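Polysaccharide biosynthesis protein CapD (Bacillus thuringiensis HD-771, PDB 6BWC) probably acts as an NADP-dependent dehydratase of the short-chain dehydrogenase family on UDP-N-acetylglucosamine, in the pathway that leads to CMP-pseudaminic acid. Local coordinates at residues D65-D70 / P98-L103; V82-A87 / F107-V112. The protein carries 2 engineered substitutions. All blocks are in the same frame, centred on the assembly; numbering follows the deposited sequence.

In the fold
From the N terminus, the chain first leaves strand 59-63 and enters 65-70, the turn at the adenine end of NADP. It then runs through helix 69-75 into strand 81-84, most of which, with the loop after it, forms 82-87. Helix 91-96 follows, and then the long helix 98-118. The first turns of that helix pack on 65-70 and close contact 1. Its middle packs on 82-87 and closes contact 2. The segments alternate along the chain, so the two loops cross. Helix 98-118 thus joins the turn 65-68 and strand 81-84 of the Rossmann fold; both segments, 65-70 and 82-87, also touch NADP. Asn111 of contact 2 also donates from ND2 to Ile66 O of contact 1.

Contact 1: D65-D70 / P98-L103; sequences DIRNYD and PFEAVL. With NAP (NADP nicotinamide-adenine-dinucleotide phosphate), chain N.
The backbones of 65-70, a type I turn from Asp65 to Asn68, and of helical 98-103 come nearest at Arg67 and Leu103, with their CA atoms 6.2 Å apart. The turn is part of the adenine pocket of a Rossmann fold. Arg67 reaches out extended from CG to NE and crosses Glu100 at about a right angle. Its guanidinium meets Glu100 end-on, in a salt bridge that brings both terminal nitrogens to one oxygen. Arg67 NH2 lies 2.7 Å from Glu100 OE1, and Arg67 NH1 2.9 Å from the same oxygen. OE1 lies in the guanidinium plane, but both nitrogens approach it from one face of the carboxylate, whose plane is turned 64° from theirs. Glu100 bends at chi2 (-74°) to bring its carboxylate there. Leu103 CB covers one guanidinium face near its rim, 3.5 Å from Arg67 NE. That NE is also bonded to Thr104. Asn68 and Leu103 of a second subunit pack here too. On the NADP side, Ile66 N donates to N1A of the adenine at 3.1 Å. Asp65 OD1 takes the N6A amino group of NADP at 2.9 Å, and in an Asx turn accepts Arg67 N at 2.7 Å through its anti lone pair.

Contact 2: V82-A87 / F107-V112; sequences VFHVAA and FGTQNV. With NAP (NADP nicotinamide-adenine-dinucleotide phosphate), chain N.
His84 NE2 donates to Thr109 OG1 at 3.1 Å, the one hydrogen bond between strand 82-84 and helix 107-112. The bond is nearly straight, with an angle of 167° at the hydrogen. OG1 lies at the edge of the imidazole, in its plane. The same OG1 donates its proton to Asn105 O, one turn back in the helix, which helps to fix the rotation of the hydroxyl. His84 has CG anti to its own backbone N (chi1 171°), and this swings the ring across to the helix. Val112 comes over one face of the ring. Its CG2 stands 4.1 Å from the ring centroid and almost on the ring normal, a CH-pi contact. The imidazole is therefore held at its edge by a polar bond and covered on this face by a methyl group. Val112 CG1 turns instead to Val82, where the two CG1 methyls meet at 4.4 Å. All four touching residues are buried. Beyond the strand the chain lines the NADP pocket. Ala86 CB lies 3.4 Å from C4A of the adenine, and Val85 CG1 is 3.5 Å from C5D of the nicotinamide ribose. This is strand-on-helix packing of the Rossmann fold, with the two axes antiparallel and 10.6 Å apart. Strand 81-84 lies between parallel strands 9-13 and 123-129. Phe126 of the latter meets the His84 ring. Helix 138-156 packs on Thr109 of helix 98-118, while Phe83 and Val85 touch helix 18-29.

Contact 1: D65-D70 / P98-L103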
loop_
_atom_site.group_PDB
_atom_site.type_symbol
_atom_site.label_atom_id
_atom_site.label_comp_id
_atom_site.label_asym_id
_atom_site.label_seq_id
_atom_site.Cartn_x
_atom_site.Cartn_y
_atom_site.Cartn_z
ATOM N N ASP C 65 9.627 13.229 2.374
ATOM C CA ASP C 65 8.329 13.505 2.963
ATOM C C ASP C 65 8.025 12.561 4.111
ATOM O O ASP C 65 8.065 11.369 3.925
ATOM C CB ASP C 65 7.277 13.386 1.888
ATOM C CG ASP C 65 5.927 13.902 2.321
ATOM O OD1 ASP C 65 5.431 13.507 3.402
ATOM O OD2 ASP C 65 5.339 14.692 1.560
ATOM N N ILE C 66 7.674 13.112 5.281
ATOM C CA ILE C 66 7.292 12.311 6.489
ATOM C C ILE C 66 6.055 11.398 6.341
ATOM O O ILE C 66 5.820 10.548 7.205
ATOM C CB ILE C 66 7.243 13.119 7.857
ATOM C CG1 ILE C 66 6.580 14.498 7.824
ATOM C CG2 ILE C 66 8.638 13.432 8.346
ATOM C CD1 ILE C 66 5.095 14.456 7.892
ATOM N N ARG C 67 5.288 11.557 5.254
ATOM C CA ARG C 67 4.237 10.605 4.870
ATOM C C ARG C 67 4.866 9.281 4.339
ATOM O O ARG C 67 4.244 8.218 4.389
ATOM C CB ARG C 67 3.303 11.238 3.828
ATOM C CG ARG C 67 2.573 12.520 4.286
ATOM C CD ARG C 67 1.843 13.247 3.142
ATOM N NE ARG C 67 1.103 14.458 3.566
ATOM C CZ ARG C 67 0.224 15.139 2.800
ATOM N NH1 ARG C 67 -0.055 14.739 1.559
ATOM N NH2 ARG C 67 -0.398 16.221 3.275
ATOM N N ASN C 68 6.111 9.369 3.858
ATOM C CA ASN C 68 6.904 8.235 3.380
ATOM C C ASN C 68 7.719 7.583 4.506
ATOM O O ASN C 68 8.752 8.120 4.877
ATOM C CB ASN C 68 7.861 8.741 2.271
ATOM C CG ASN C 68 8.262 7.665 1.285
ATOM O OD1 ASN C 68 8.225 6.472 1.574
ATOM N ND2 ASN C 68 8.644 8.088 0.106
ATOM N N TYR C 69 7.285 6.437 5.042
ATOM C CA TYR C 69 8.041 5.804 6.129
ATOM C C TYR C 69 9.488 5.454 5.719
ATOM O O TYR C 69 10.440 5.900 6.349
ATOM C CB TYR C 69 7.350 4.554 6.696
ATOM C CG TYR C 69 8.256 3.827 7.673
ATOM C CD1 TYR C 69 8.368 4.238 9.013
ATOM C CD2 TYR C 69 9.060 2.768 7.240
ATOM C CE1 TYR C 69 9.246 3.594 9.885
ATOM C CE2 TYR C 69 9.942 2.112 8.104
ATOM C CZ TYR C 69 10.043 2.522 9.422
ATOM O OH TYR C 69 10.927 1.836 10.238
ATOM N N ASP C 70 9.622 4.633 4.673
ATOM C CA ASP C 70 10.917 4.235 4.075
ATOM C C ASP C 70 11.967 5.329 3.919
ATOM O O ASP C 70 13.157 5.036 3.994
ATOM C CB ASP C 70 10.683 3.707 2.656
ATOM C CG ASP C 70 10.117 2.302 2.609
ATOM O OD1 ASP C 70 9.788 1.738 3.672
ATOM O OD2 ASP C 70 10.012 1.784 1.478
ATOM N N PRO C 98 -8.416 18.743 5.500
ATOM C CA PRO C 98 -8.201 18.038 6.741
ATOM C C PRO C 98 -7.635 16.653 6.589
ATOM O O PRO C 98 -6.917 16.224 7.500
ATOM C CB PRO C 98 -9.583 17.976 7.363
ATOM C CG PRO C 98 -10.473 17.914 6.213
ATOM C CD PRO C 98 -9.854 18.824 5.200
ATOM N N PHE C 99 -7.897 15.936 5.498
ATOM C CA PHE C 99 -7.195 14.667 5.375
ATOM C C PHE C 99 -5.679 14.872 5.119
ATOM O O PHE C 99 -4.862 14.064 5.546
ATOM C CB PHE C 99 -7.839 13.731 4.358
ATOM C CG PHE C 99 -7.473 12.277 4.579
ATOM C CD1 PHE C 99 -7.968 11.574 5.705
ATOM C CD2 PHE C 99 -6.614 11.618 3.710
ATOM C CE1 PHE C 99 -7.636 10.248 5.918
ATOM C CE2 PHE C 99 -6.285 10.304 3.930
ATOM C CZ PHE C 99 -6.792 9.613 5.023
ATOM N N GLU C 100 -5.309 15.963 4.460
ATOM C CA GLU C 100 -3.900 16.297 4.284
ATOM C C GLU C 100 -3.269 16.571 5.625
ATOM O O GLU C 100 -2.173 16.101 5.909
ATOM C CB GLU C 100 -3.737 17.531 3.409
ATOM C CG GLU C 100 -4.185 17.330 1.970
ATOM C CD GLU C 100 -3.194 16.479 1.193
ATOM O OE1 GLU C 100 -1.998 16.857 1.149
ATOM O OE2 GLU C 100 -3.609 15.422 0.659
ATOM N N ALA C 101 -3.965 17.329 6.454
ATOM C CA ALA C 101 -3.521 17.515 7.827
ATOM C C ALA C 101 -3.347 16.185 8.610
ATOM O O ALA C 101 -2.422 16.054 9.423
ATOM C CB ALA C 101 -4.470 18.451 8.557
ATOM N N VAL C 102 -4.225 15.212 8.358
ATOM C CA VAL C 102 -4.106 13.881 8.979
ATOM C C VAL C 102 -2.821 13.205 8.540
ATOM O O VAL C 102 -2.105 12.675 9.382
ATOM C CB VAL C 102 -5.281 12.903 8.663
ATOM C CG1 VAL C 102 -5.061 11.535 9.293
ATOM C CG2 VAL C 102 -6.603 13.455 9.156
ATOM N N LEU C 103 -2.538 13.201 7.244
ATOM C CA LEU C 103 -1.352 12.523 6.740
ATOM C C LEU C 103 -0.063 13.163 7.307
ATOM O O LEU C 103 0.801 12.480 7.848
ATOM C CB LEU C 103 -1.340 12.488 5.195
ATOM C CG LEU C 103 -2.471 11.697 4.473
ATOM C CD1 LEU C 103 -2.357 11.736 2.956
ATOM C CD2 LEU C 103 -2.528 10.252 4.929
HETATM P PA NAP N . 7.181 26.155 8.910
HETATM O O1A NAP N . 8.024 27.384 8.723
HETATM O O2A NAP N . 6.026 25.995 7.981
HETATM O O5B NAP N . 8.092 24.850 8.858
HETATM C C5B NAP N . 7.546 23.621 8.372
HETATM C C4B NAP N . 8.683 22.682 7.981
HETATM O O4B NAP N . 8.230 21.365 7.673
HETATM C C3B NAP N . 9.344 23.170 6.720
HETATM O O3B NAP N . 10.706 22.774 6.851
HETATM C C2B NAP N . 8.609 22.424 5.636
HETATM O O2B NAP N . 9.393 22.454 4.461
HETATM C C1B NAP N . 8.432 21.052 6.288
HETATM N N9A NAP N . 7.315 20.142 5.862
HETATM C C8A NAP N . 5.986 20.393 5.683
HETATM N N7A NAP N . 5.289 19.263 5.319
HETATM C C5A NAP N . 6.185 18.262 5.271
HETATM C C6A NAP N . 6.187 16.811 4.956
HETATM N N6A NAP N . 5.068 16.159 4.612
HETATM N N1A NAP N . 7.346 16.137 5.029
HETATM C C2A NAP N . 8.505 16.731 5.365
HETATM N N3A NAP N . 8.590 18.039 5.655
HETATM C C4A NAP N . 7.499 18.843 5.631
HETATM O O3 NAP N . 6.638 26.008 10.423
HETATM P PN NAP N . 7.316 26.565 11.786
HETATM O O1N NAP N . 8.832 26.427 11.764
HETATM O O2N NAP N . 6.673 27.872 12.136
HETATM O O5D NAP N . 6.701 25.570 12.864
HETATM C C5D NAP N . 7.361 24.356 13.123
HETATM C C4D NAP N . 6.532 23.507 14.081
HETATM O O4D NAP N . 6.134 24.343 15.176
HETATM C C3D NAP N . 5.252 22.846 13.541
HETATM O O3D NAP N . 5.239 21.477 13.956
HETATM C C2D NAP N . 4.110 23.599 14.183
HETATM O O2D NAP N . 2.982 22.762 14.459
HETATM C C1D NAP N . 4.752 24.111 15.472
HETATM N N1N NAP N . 4.155 25.337 16.017
HETATM C C2N NAP N . 4.404 26.498 15.390
HETATM C C3N NAP N . 3.900 27.714 15.814
HETATM C C7N NAP N . 4.151 28.994 15.096
HETATM O O7N NAP N . 3.513 29.989 15.445
HETATM N N7N NAP N . 5.017 29.073 14.082
HETATM C C4N NAP N . 3.076 27.755 17.049
HETATM C C5N NAP N . 2.860 26.433 17.647
HETATM C C6N NAP N . 3.422 25.279 17.129
HETATM P P2B NAP N . 8.763 22.115 3.017
HETATM O O1X NAP N . 9.902 22.594 2.138
HETATM O O2X NAP N . 8.632 20.608 2.962
HETATM O O3X NAP N . 7.426 22.887 2.911
#

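Contact 2: V82-A87 / F107-V112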
loop_
_atom_site.group_PDB
_atom_site.type_symbol
_atom_site.label_atom_id
_atom_site.label_comp_id
_atom_site.label_asym_id
_atom_site.label_seq_id
_atom_site.Cartn_x
_atom_site.Cartn_y
_atom_site.Cartn_z
ATOM N N VAL C 82 16.616 13.308 16.958
ATOM C CA VAL C 82 15.585 13.677 15.968
ATOM C C VAL C 82 14.732 14.871 16.477
ATOM O O VAL C 82 14.105 14.793 17.520
ATOM C CB VAL C 82 14.671 12.449 15.648
ATOM C CG1 VAL C 82 13.585 12.786 14.643
ATOM C CG2 VAL C 82 15.485 11.293 15.095
ATOM N N PHE C 83 14.716 15.966 15.729
ATOM C CA PHE C 83 13.749 17.038 15.957
ATOM C C PHE C 83 12.616 16.971 14.910
ATOM O O PHE C 83 12.841 17.329 13.737
ATOM C CB PHE C 83 14.418 18.424 15.863
ATOM C CG PHE C 83 15.459 18.699 16.907
ATOM C CD1 PHE C 83 15.108 19.282 18.117
ATOM C CD2 PHE C 83 16.817 18.450 16.647
ATOM C CE1 PHE C 83 16.079 19.587 19.070
ATOM C CE2 PHE C 83 17.791 18.750 17.599
ATOM C CZ PHE C 83 17.417 19.318 18.812
ATOM N N HIS C 84 11.418 16.552 15.348
ATOM C CA HIS C 84 10.222 16.467 14.480
ATOM C C HIS C 84 9.429 17.806 14.475
ATOM O O HIS C 84 8.499 18.037 15.242
ATOM C CB HIS C 84 9.389 15.219 14.855
ATOM C CG HIS C 84 8.039 15.115 14.188
ATOM N ND1 HIS C 84 7.754 15.649 12.947
ATOM C CD2 HIS C 84 6.903 14.498 14.597
ATOM C CE1 HIS C 84 6.496 15.394 12.637
ATOM N NE2 HIS C 84 5.961 14.690 13.618
ATOM N N VAL C 85 9.829 18.666 13.542
ATOM C CA VAL C 85 9.358 20.043 13.417
ATOM C C VAL C 85 8.470 20.287 12.148
ATOM O O VAL C 85 7.815 21.345 12.016
ATOM C CB VAL C 85 10.590 20.973 13.430
ATOM C CG1 VAL C 85 10.196 22.415 13.733
ATOM C CG2 VAL C 85 11.589 20.490 14.472
ATOM N N ALA C 86 8.424 19.311 11.224
ATOM C CA ALA C 86 7.470 19.341 10.097
ATOM C C ALA C 86 5.994 19.117 10.509
ATOM O O ALA C 86 5.696 18.340 11.449
ATOM C CB ALA C 86 7.883 18.345 9.018
ATOM N N ALA C 87 5.105 19.818 9.779
ATOM C CA ALA C 87 3.637 19.838 9.980
ATOM C C ALA C 87 2.960 20.886 9.101
ATOM O O ALA C 87 3.566 21.855 8.638
ATOM C CB ALA C 87 3.259 20.111 11.432
ATOM N N PHE C 107 -0.251 10.682 10.662
ATOM C CA PHE C 107 0.388 9.528 10.000
ATOM C C PHE C 107 1.889 9.722 9.910
ATOM O O PHE C 107 2.650 8.775 10.123
ATOM C CB PHE C 107 -0.229 9.216 8.607
ATOM C CG PHE C 107 0.458 8.066 7.840
ATOM C CD1 PHE C 107 0.608 6.788 8.413
ATOM C CD2 PHE C 107 0.962 8.262 6.535
ATOM C CE1 PHE C 107 1.233 5.741 7.726
ATOM C CE2 PHE C 107 1.575 7.208 5.834
ATOM C CZ PHE C 107 1.703 5.946 6.429
ATOM N N GLY C 108 2.310 10.954 9.639
ATOM C CA GLY C 108 3.739 11.312 9.631
ATOM C C GLY C 108 4.432 11.262 10.992
ATOM O O GLY C 108 5.615 10.862 11.074
ATOM N N THR C 109 3.721 11.662 12.052
ATOM C CA THR C 109 4.264 11.518 13.388
ATOM C C THR C 109 4.468 10.020 13.671
ATOM O O THR C 109 5.504 9.633 14.214
ATOM C CB THR C 109 3.382 12.181 14.471
ATOM O OG1 THR C 109 3.137 13.548 14.137
ATOM C CG2 THR C 109 4.048 12.135 15.853
ATOM N N GLN C 110 3.522 9.163 13.287
ATOM C CA GLN C 110 3.755 7.719 13.489
ATOM C C GLN C 110 4.938 7.190 12.749
ATOM O O GLN C 110 5.692 6.407 13.302
ATOM C CB GLN C 110 2.568 6.861 13.101
ATOM C CG GLN C 110 1.624 6.724 14.260
ATOM C CD GLN C 110 2.133 5.779 15.323
ATOM O OE1 GLN C 110 2.161 4.563 15.103
ATOM N NE2 GLN C 110 2.488 6.327 16.506
ATOM N N ASN C 111 5.089 7.596 11.496
ATOM C CA ASN C 111 6.265 7.206 10.743
ATOM C C ASN C 111 7.551 7.589 11.501
ATOM O O ASN C 111 8.427 6.743 11.637
ATOM C CB ASN C 111 6.244 7.771 9.309
ATOM C CG ASN C 111 5.210 7.093 8.419
ATOM O OD1 ASN C 111 4.827 5.925 8.660
ATOM N ND2 ASN C 111 4.740 7.826 7.374
ATOM N N VAL C 112 7.639 8.814 12.032
ATOM C CA VAL C 112 8.785 9.203 12.853
ATOM C C VAL C 112 9.004 8.206 14.015
ATOM O O VAL C 112 10.094 7.635 14.172
ATOM C CB VAL C 112 8.628 10.654 13.372
ATOM C CG1 VAL C 112 9.589 10.985 14.508
ATOM C CG2 VAL C 112 8.840 11.626 12.230
HETATM P PA NAP N . 7.181 26.155 8.910
HETATM O O1A NAP N . 8.024 27.384 8.723
HETATM O O2A NAP N . 6.026 25.995 7.981
HETATM O O5B NAP N . 8.092 24.850 8.858
HETATM C C5B NAP N . 7.546 23.621 8.372
HETATM C C4B NAP N . 8.683 22.682 7.981
HETATM O O4B NAP N . 8.230 21.365 7.673
HETATM C C3B NAP N . 9.344 23.170 6.720
HETATM O O3B NAP N . 10.706 22.774 6.851
HETATM C C2B NAP N . 8.609 22.424 5.636
HETATM O O2B NAP N . 9.393 22.454 4.461
HETATM C C1B NAP N . 8.432 21.052 6.288
HETATM N N9A NAP N . 7.315 20.142 5.862
HETATM C C8A NAP N . 5.986 20.393 5.683
HETATM N N7A NAP N . 5.289 19.263 5.319
HETATM C C5A NAP N . 6.185 18.262 5.271
HETATM C C6A NAP N . 6.187 16.811 4.956
HETATM N N6A NAP N . 5.068 16.159 4.612
HETATM N N1A NAP N . 7.346 16.137 5.029
HETATM C C2A NAP N . 8.505 16.731 5.365
HETATM N N3A NAP N . 8.590 18.039 5.655
HETATM C C4A NAP N . 7.499 18.843 5.631
HETATM O O3 NAP N . 6.638 26.008 10.423
HETATM P PN NAP N . 7.316 26.565 11.786
HETATM O O1N NAP N . 8.832 26.427 11.764
HETATM O O2N NAP N . 6.673 27.872 12.136
HETATM O O5D NAP N . 6.701 25.570 12.864
HETATM C C5D NAP N . 7.361 24.356 13.123
HETATM C C4D NAP N . 6.532 23.507 14.081
HETATM O O4D NAP N . 6.134 24.343 15.176
HETATM C C3D NAP N . 5.252 22.846 13.541
HETATM O O3D NAP N . 5.239 21.477 13.956
HETATM C C2D NAP N . 4.110 23.599 14.183
HETATM O O2D NAP N . 2.982 22.762 14.459
HETATM C C1D NAP N . 4.752 24.111 15.472
HETATM N N1N NAP N . 4.155 25.337 16.017
HETATM C C2N NAP N . 4.404 26.498 15.390
HETATM C C3N NAP N . 3.900 27.714 15.814
HETATM C C7N NAP N . 4.151 28.994 15.096
HETATM O O7N NAP N . 3.513 29.989 15.445
HETATM N N7N NAP N . 5.017 29.073 14.082
HETATM C C4N NAP N . 3.076 27.755 17.049
HETATM C C5N NAP N . 2.860 26.433 17.647
HETATM C C6N NAP N . 3.422 25.279 17.129
HETATM P P2B NAP N . 8.763 22.115 3.017
HETATM O O1X NAP N . 9.902 22.594 2.138
HETATM O O2X NAP N . 8.632 20.608 2.962
HETATM O O3X NAP N . 7.426 22.887 2.911
#